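Local coordinates for protein thiol-disulfide isomerase and thioredoxins (Corynebacterium glutamicum, PDB 3LOR) that probably works as a thioredoxin-like thiol-disulfide oxidoreductase or isomerase and can bind calcium, at residues I68-V73 and A99-R104; P8-D13 and G131-V136; I124-R129 and G151-E156. One frame throughout, in Å; residues are numbered along the deposited sequence.

Interaction 1 of 3, residues I68-V73 and A99-R104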
# COMPACT_ATOMS: atom_id res chain seq x y z
N ILE A 68 21.02 -0.44 -14.16
CA ILE A 68 21.96 0.64 -14.02
C ILE A 68 21.31 1.90 -13.54
O ILE A 68 20.28 2.30 -14.01
CB ILE A 68 22.66 0.94 -15.32
CG1 ILE A 68 23.40 -0.26 -15.83
CG2 ILE A 68 23.51 2.12 -15.17
CD1 ILE A 68 23.48 -0.30 -17.22
N GLY A 69 21.96 2.51 -12.59
CA GLY A 69 21.53 3.77 -12.06
C GLY A 69 22.26 4.91 -12.74
O GLY A 69 23.41 4.86 -12.90
N LEU A 70 21.55 5.91 -13.17
CA LEU A 70 22.20 7.07 -13.73
C LEU A 70 21.75 8.30 -13.02
O LEU A 70 20.62 8.65 -13.07
CB LEU A 70 22.00 7.16 -15.23
CG LEU A 70 22.65 8.29 -15.97
CD1 LEU A 70 24.09 8.04 -16.25
CD2 LEU A 70 21.91 8.60 -17.18
N HIS A 71 22.67 8.95 -12.36
CA HIS A 71 22.36 10.13 -11.63
C HIS A 71 22.54 11.29 -12.59
O HIS A 71 23.63 11.62 -12.91
CB HIS A 71 23.32 10.25 -10.47
CG HIS A 71 22.88 11.19 -9.42
ND1 HIS A 71 23.74 11.99 -8.73
CD2 HIS A 71 21.65 11.46 -8.92
CE1 HIS A 71 23.08 12.71 -7.86
NE2 HIS A 71 21.81 12.41 -7.97
N SER A 72 21.45 11.85 -13.06
CA SER A 72 21.47 13.02 -13.89
C SER A 72 20.93 14.21 -13.17
O SER A 72 19.75 14.40 -13.11
CB SER A 72 20.60 12.82 -15.12
OG SER A 72 21.00 11.77 -15.87
N VAL A 73 21.81 15.02 -12.66
CA VAL A 73 21.44 16.16 -11.87
C VAL A 73 21.34 17.34 -12.78
O VAL A 73 22.28 17.66 -13.43
CB VAL A 73 22.53 16.46 -10.87
CG1 VAL A 73 22.26 17.67 -10.10
CG2 VAL A 73 22.81 15.29 -10.01
N ALA A 99 25.98 5.25 -12.19
CA ALA A 99 26.82 6.15 -12.91
C ALA A 99 26.32 7.56 -12.80
O ALA A 99 25.17 7.81 -12.63
CB ALA A 99 26.91 5.76 -14.32
N VAL A 100 27.24 8.47 -12.92
CA VAL A 100 26.98 9.87 -12.91
C VAL A 100 27.02 10.35 -14.36
O VAL A 100 27.98 10.19 -15.04
CB VAL A 100 28.09 10.53 -12.10
CG1 VAL A 100 28.02 12.01 -12.14
CG2 VAL A 100 28.09 10.03 -10.71
N ASP A 101 25.94 10.95 -14.81
CA ASP A 101 25.77 11.49 -16.14
C ASP A 101 26.78 12.61 -16.37
O ASP A 101 26.96 13.44 -15.56
CB ASP A 101 24.31 11.97 -16.27
CG ASP A 101 23.89 12.33 -17.70
OD1 ASP A 101 24.68 12.26 -18.60
OD2 ASP A 101 22.75 12.73 -17.88
N MSE A 102 27.47 12.60 -17.48
CA MSE A 102 28.48 13.58 -17.75
C MSE A 102 27.90 14.95 -17.89
O MSE A 102 26.99 15.18 -18.62
CB MSE A 102 29.21 13.23 -19.03
CG MSE A 102 30.22 14.28 -19.47
SE MSE A 102 31.77 14.17 -18.43
CE MSE A 102 32.42 12.70 -19.29
N PRO A 103 28.44 15.85 -17.12
CA PRO A 103 28.03 17.23 -17.16
C PRO A 103 28.53 17.92 -18.42
O PRO A 103 29.54 17.55 -18.94
CB PRO A 103 28.67 17.79 -15.93
CG PRO A 103 29.71 16.95 -15.66
CD PRO A 103 29.39 15.62 -16.05
N ARG A 104 27.78 18.88 -18.88
CA ARG A 104 28.15 19.71 -20.01
C ARG A 104 28.50 21.09 -19.52
O ARG A 104 27.76 21.70 -18.81
CB ARG A 104 27.00 19.82 -21.00
CG ARG A 104 26.60 18.56 -21.70
CD ARG A 104 25.15 18.57 -22.03
NE ARG A 104 24.86 19.58 -23.00
CZ ARG A 104 23.85 20.43 -22.97
NH1 ARG A 104 22.95 20.40 -22.04
NH2 ARG A 104 23.73 21.29 -23.94
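The H71 side chain touches A99 through H71 CB, 3.7 Å from A99 O, while the ring lies farther off. V73 CG2 sits over one ring face, offset toward the rim. The ring of F38 also meets it, at about 35° between planes, and ring atom NE2 is hydrogen-bonded to M40 N, which helps to fix the ring's rotation. The second flat group is the D101 carboxylate. S72 OG donates to D101 OD2 at 2.8 Å from the anti side, 22° out of the carboxylate plane. OD2 also pairs with M113 N, and OD1 with T112 N, so the buried carboxylate ties the strand end to helix 111-115.

The backbones pair as parallel strands, L70 with A99 and H71 with V100. A99 N donates to G69 O at 2.7 Å, and H71 N to A99 O at 2.8 Å. D101 N reaches H71 O at 3.1 Å from above the carbonyl plane. CG of L70 is anti to its N (chi1 -178°), and this brings L70 CD1 to 4.1 Å from A99 CB.

The strands belong to the beta-alpha-beta unit 65-71, 82-91, 98-101, whose crossover helix touches H71 and V100 through L85, with strand 32-38 flanking 65-71 and strand 14-17 flanking 98-101.

Interaction 2 of 3, residues P8-D13 and G131-V136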
# COMPACT_ATOMS: atom_id res chain seq x y z
N PRO A 8 18.11 3.81 -32.06
CA PRO A 8 19.46 4.11 -31.64
C PRO A 8 19.95 3.18 -30.59
O PRO A 8 19.16 2.72 -29.82
CB PRO A 8 19.29 5.46 -31.01
CG PRO A 8 18.00 5.39 -30.42
CD PRO A 8 17.14 4.63 -31.34
N LEU A 9 21.24 2.93 -30.56
CA LEU A 9 21.88 2.15 -29.52
C LEU A 9 21.97 2.89 -28.23
O LEU A 9 22.10 4.07 -28.22
CB LEU A 9 23.27 1.74 -29.95
CG LEU A 9 23.44 0.87 -31.17
CD1 LEU A 9 24.79 0.99 -31.68
CD2 LEU A 9 23.18 -0.52 -30.86
N LEU A 10 21.95 2.19 -27.14
CA LEU A 10 22.16 2.83 -25.88
C LEU A 10 23.63 3.21 -25.72
O LEU A 10 24.49 2.39 -25.83
CB LEU A 10 21.73 1.89 -24.79
CG LEU A 10 21.98 2.27 -23.37
CD1 LEU A 10 21.10 3.35 -22.99
CD2 LEU A 10 21.77 1.13 -22.50
N GLU A 11 23.87 4.49 -25.49
CA GLU A 11 25.17 5.02 -25.21
C GLU A 11 25.16 6.00 -24.05
O GLU A 11 24.87 7.16 -24.21
CB GLU A 11 25.75 5.72 -26.43
CG GLU A 11 25.54 5.07 -27.74
CD GLU A 11 26.61 4.07 -28.06
OE1 GLU A 11 26.69 3.61 -29.18
OE2 GLU A 11 27.35 3.76 -27.16
N LEU A 12 25.50 5.51 -22.88
CA LEU A 12 25.59 6.36 -21.74
C LEU A 12 26.80 7.25 -21.87
O LEU A 12 27.81 6.77 -22.26
CB LEU A 12 25.70 5.50 -20.51
CG LEU A 12 24.52 4.60 -20.22
CD1 LEU A 12 24.64 3.91 -18.96
CD2 LEU A 12 23.29 5.38 -20.26
N ASP A 13 26.69 8.53 -21.56
CA ASP A 13 27.86 9.36 -21.44
C ASP A 13 28.10 9.53 -19.97
O ASP A 13 27.35 10.15 -19.30
CB ASP A 13 27.69 10.74 -22.09
CG ASP A 13 27.35 10.70 -23.56
OD1 ASP A 13 27.85 9.92 -24.33
OD2 ASP A 13 26.55 11.53 -23.94
N GLY A 131 21.30 -4.20 -27.40
CA GLY A 131 21.68 -2.89 -26.95
C GLY A 131 20.94 -1.73 -27.53
O GLY A 131 21.36 -0.63 -27.48
N ARG A 132 19.78 -1.96 -28.06
CA ARG A 132 19.10 -0.84 -28.63
C ARG A 132 17.92 -0.36 -27.81
O ARG A 132 17.27 -1.13 -27.22
CB ARG A 132 18.86 -1.03 -30.12
CG ARG A 132 17.74 -1.82 -30.51
CD ARG A 132 18.05 -2.58 -31.78
NE ARG A 132 17.56 -3.92 -31.64
CZ ARG A 132 17.27 -4.76 -32.62
NH1 ARG A 132 17.44 -4.44 -33.88
NH2 ARG A 132 16.81 -5.94 -32.32
N ILE A 133 17.74 0.94 -27.73
CA ILE A 133 16.72 1.53 -26.90
C ILE A 133 15.34 1.23 -27.43
O ILE A 133 15.06 1.44 -28.57
CB ILE A 133 16.96 3.01 -26.77
CG1 ILE A 133 18.19 3.25 -25.95
CG2 ILE A 133 15.82 3.71 -26.10
CD1 ILE A 133 18.76 4.48 -26.17
N ARG A 134 14.51 0.69 -26.57
CA ARG A 134 13.19 0.31 -26.96
C ARG A 134 12.07 1.05 -26.29
O ARG A 134 11.01 1.13 -26.82
CB ARG A 134 13.02 -1.18 -26.82
CG ARG A 134 14.06 -1.96 -27.53
CD ARG A 134 13.76 -2.12 -28.97
NE ARG A 134 12.52 -2.83 -29.18
CZ ARG A 134 12.40 -4.14 -29.25
NH1 ARG A 134 13.45 -4.90 -29.17
NH2 ARG A 134 11.23 -4.67 -29.43
N GLN A 135 12.31 1.57 -25.10
CA GLN A 135 11.37 2.40 -24.40
C GLN A 135 12.04 3.46 -23.60
O GLN A 135 13.02 3.21 -23.02
CB GLN A 135 10.58 1.57 -23.42
CG GLN A 135 9.61 0.67 -24.01
CD GLN A 135 8.33 1.33 -24.36
OE1 GLN A 135 7.93 2.30 -23.77
NE2 GLN A 135 7.67 0.79 -25.31
N VAL A 136 11.46 4.64 -23.58
CA VAL A 136 11.83 5.68 -22.67
C VAL A 136 10.58 6.20 -22.03
O VAL A 136 9.71 6.63 -22.72
CB VAL A 136 12.50 6.82 -23.38
CG1 VAL A 136 12.91 7.83 -22.43
CG2 VAL A 136 13.65 6.35 -24.11
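The I133 side chain packs against P8, L9 and L10. I133 CB lies 3.8 Å from P8 O. I133 CG1, anti to the carbonyl carbon (chi1 -70°), comes to 4.0 Å from L10 CB. I133 CD1 ends 3.8 Å from L10 CA and also lies close to L9 O. It has the ring of P8 near it too, with P8 CG at 4.4 Å from I133 CD1. The side chains of L10 and I133 cross at about a right angle. Y116 and I125 also touch I133.

Two backbone bonds frame this apolar contact. I133 N donates to P8 O at 3.1 Å, and L10 N to G131 O at 2.9 Å. Both are nearly straight. They flank a single beta bridge between L9 and R132. The bridge and its two bonds join the loop before strand 14-17 to the start of strand 133-138, outermost in this chain's thioredoxin-like sheet. Just inside that strand a classic beta bulge sets R134 and Q135 together opposite L126. G131 turns into the strand with a positive phi of 80°, which suits glycine.

L9 CD2 rests on G131 O at 3.8 Å. R132 keeps its CB near P8 O, and its NE forms a salt bridge with D128. Beyond L10 the loop runs on through E11, L12 and D13, which have been seen to bind calcium in this protein, though this chain carries none in the model.

Interaction 3 of 3, residues I124-R129 and G151-E156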
# COMPACT_ATOMS: atom_id res chain seq x y z
N ILE A 124 12.93 6.04 -17.06
CA ILE A 124 13.48 4.75 -17.37
C ILE A 124 13.83 4.62 -18.82
O ILE A 124 13.15 5.09 -19.66
CB ILE A 124 12.55 3.64 -16.95
CG1 ILE A 124 12.21 3.79 -15.51
CG2 ILE A 124 13.21 2.36 -17.01
CD1 ILE A 124 11.53 2.64 -15.00
N ILE A 125 14.95 4.01 -19.09
CA ILE A 125 15.31 3.64 -20.40
C ILE A 125 15.46 2.14 -20.40
O ILE A 125 16.21 1.60 -19.61
CB ILE A 125 16.63 4.31 -20.81
CG1 ILE A 125 16.54 5.82 -20.75
CG2 ILE A 125 17.04 3.90 -22.16
CD1 ILE A 125 17.81 6.47 -20.92
N LEU A 126 14.76 1.48 -21.30
CA LEU A 126 14.96 0.07 -21.55
C LEU A 126 15.62 -0.19 -22.86
O LEU A 126 15.24 0.34 -23.84
CB LEU A 126 13.67 -0.70 -21.48
CG LEU A 126 12.79 -0.52 -20.27
CD1 LEU A 126 11.48 -1.08 -20.49
CD2 LEU A 126 13.40 -1.02 -19.05
N ALA A 127 16.64 -1.00 -22.84
CA ALA A 127 17.29 -1.47 -24.03
C ALA A 127 17.20 -2.97 -24.12
O ALA A 127 17.14 -3.65 -23.15
CB ALA A 127 18.68 -1.03 -24.09
N ASP A 128 17.19 -3.47 -25.35
CA ASP A 128 17.12 -4.89 -25.62
C ASP A 128 18.45 -5.61 -25.58
O ASP A 128 19.44 -5.04 -25.32
CB ASP A 128 16.33 -5.20 -26.89
CG ASP A 128 16.96 -4.67 -28.13
OD1 ASP A 128 16.24 -4.31 -29.03
OD2 ASP A 128 18.17 -4.57 -28.22
N ARG A 129 18.42 -6.88 -25.89
CA ARG A 129 19.59 -7.76 -25.91
C ARG A 129 20.67 -7.39 -26.93
O ARG A 129 21.79 -7.74 -26.77
CB ARG A 129 19.17 -9.21 -26.05
CG ARG A 129 18.47 -9.76 -24.87
CD ARG A 129 18.44 -11.23 -24.93
NE ARG A 129 17.27 -11.83 -24.36
CZ ARG A 129 17.26 -12.42 -23.19
NH1 ARG A 129 18.34 -12.43 -22.47
NH2 ARG A 129 16.17 -12.95 -22.72
N GLY A 151 9.34 -8.48 -19.58
CA GLY A 151 9.08 -9.84 -19.91
C GLY A 151 9.06 -9.96 -21.39
O GLY A 151 9.55 -10.89 -21.93
N SER A 152 8.50 -8.99 -22.05
CA SER A 152 8.44 -8.96 -23.47
C SER A 152 9.81 -8.85 -24.17
O SER A 152 10.04 -9.52 -25.12
CB SER A 152 7.52 -7.82 -23.86
OG SER A 152 7.60 -7.51 -25.19
N LEU A 153 10.70 -8.02 -23.67
CA LEU A 153 12.05 -7.90 -24.20
C LEU A 153 12.86 -9.14 -24.01
O LEU A 153 13.60 -9.52 -24.85
CB LEU A 153 12.77 -6.72 -23.62
CG LEU A 153 12.18 -5.38 -23.98
CD1 LEU A 153 12.77 -4.34 -23.20
CD2 LEU A 153 12.36 -5.12 -25.39
N LEU A 154 12.67 -9.77 -22.87
CA LEU A 154 13.39 -10.96 -22.50
C LEU A 154 13.14 -12.10 -23.42
O LEU A 154 14.01 -12.86 -23.65
CB LEU A 154 13.09 -11.37 -21.08
CG LEU A 154 13.89 -10.64 -20.02
CD1 LEU A 154 13.29 -10.84 -18.73
CD2 LEU A 154 15.30 -11.04 -20.03
N SER A 155 11.96 -12.22 -23.96
CA SER A 155 11.62 -13.38 -24.74
C SER A 155 11.65 -13.14 -26.22
O SER A 155 11.32 -13.99 -26.97
CB SER A 155 10.25 -13.91 -24.36
OG SER A 155 9.25 -13.16 -24.98
N GLU A 156 12.03 -11.96 -26.64
CA GLU A 156 12.07 -11.67 -28.05
C GLU A 156 13.12 -12.53 -28.66
O GLU A 156 14.22 -12.66 -28.13
CB GLU A 156 12.45 -10.24 -28.27
CG GLU A 156 11.38 -9.40 -28.79
CD GLU A 156 11.89 -8.03 -29.05
OE1 GLU A 156 13.09 -7.84 -28.88
OE2 GLU A 156 11.13 -7.14 -29.42
O HOH W 1 15.77 -8.17 -26.36
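L153 O, near the end of helix 143-154, is shared by a water and a backbone N-H. The water donates to L153 O at 3.0 Å and accepts from R129 N, also at 3.0 Å. It thus bridges the helix end to the turn after strand 123-127. The second donor is E156 N, a weak bond.

The R129 side chain reaches over to the next carbonyl. A bend at chi3 turns the guanidinium toward L154 O, which it meets edge-on. R129 NH2 donates to L154 O, but the modelled length is very short and doubtful. R129 and L154 cross at about a right angle, with L154 CD2 4.0 Å from R129 CZ. NH1 is hydrogen-bonded to G30 O, a second anchor for the group.

L153 fills the apolar part. L153 CD1 meets L126 CB at 4.1 Å, and L153 CD2 meets D128 CB at 4.2 Å. The carboxylates of D128 and E156 come near each other, with D128 OD1 4.7 Å from E156 OE1. R134 forms salt bridges with both and probably offsets their charges.

Helix 143-154 packs on the sheet, with L153 and L154 touching V32 of strand 32-38 and L126 touching L149 and L150 of the helix, while S152 and S155 are hydrogen-bonded to S155 and S152 of the second subunit.

Overall arrangement
All three contacts reach the same sheet. Interaction 1 lies within the chain loop closed by interaction 2, and their centres are 15 Å apart. They meet where M102 N lies 3.0 Å from D13 O, a probable hydrogen bond. Interactions 2 and 3 are closer, with centres 11 Å apart. R134 N lies 2.9 Å from L126 O across neighbouring strands 133-138 and 123-127. Interactions 1 and 3 sit on opposite sides of the chain's centre, with their centres 22 Å apart. Segment 8-13 of interaction 2 holds the calcium-binding residues E11 to D13, and D13 also touches interaction 1. H71 of interaction 1 is near C42 and C45, a CxxC pair consistent with a thioredoxin-type redox site.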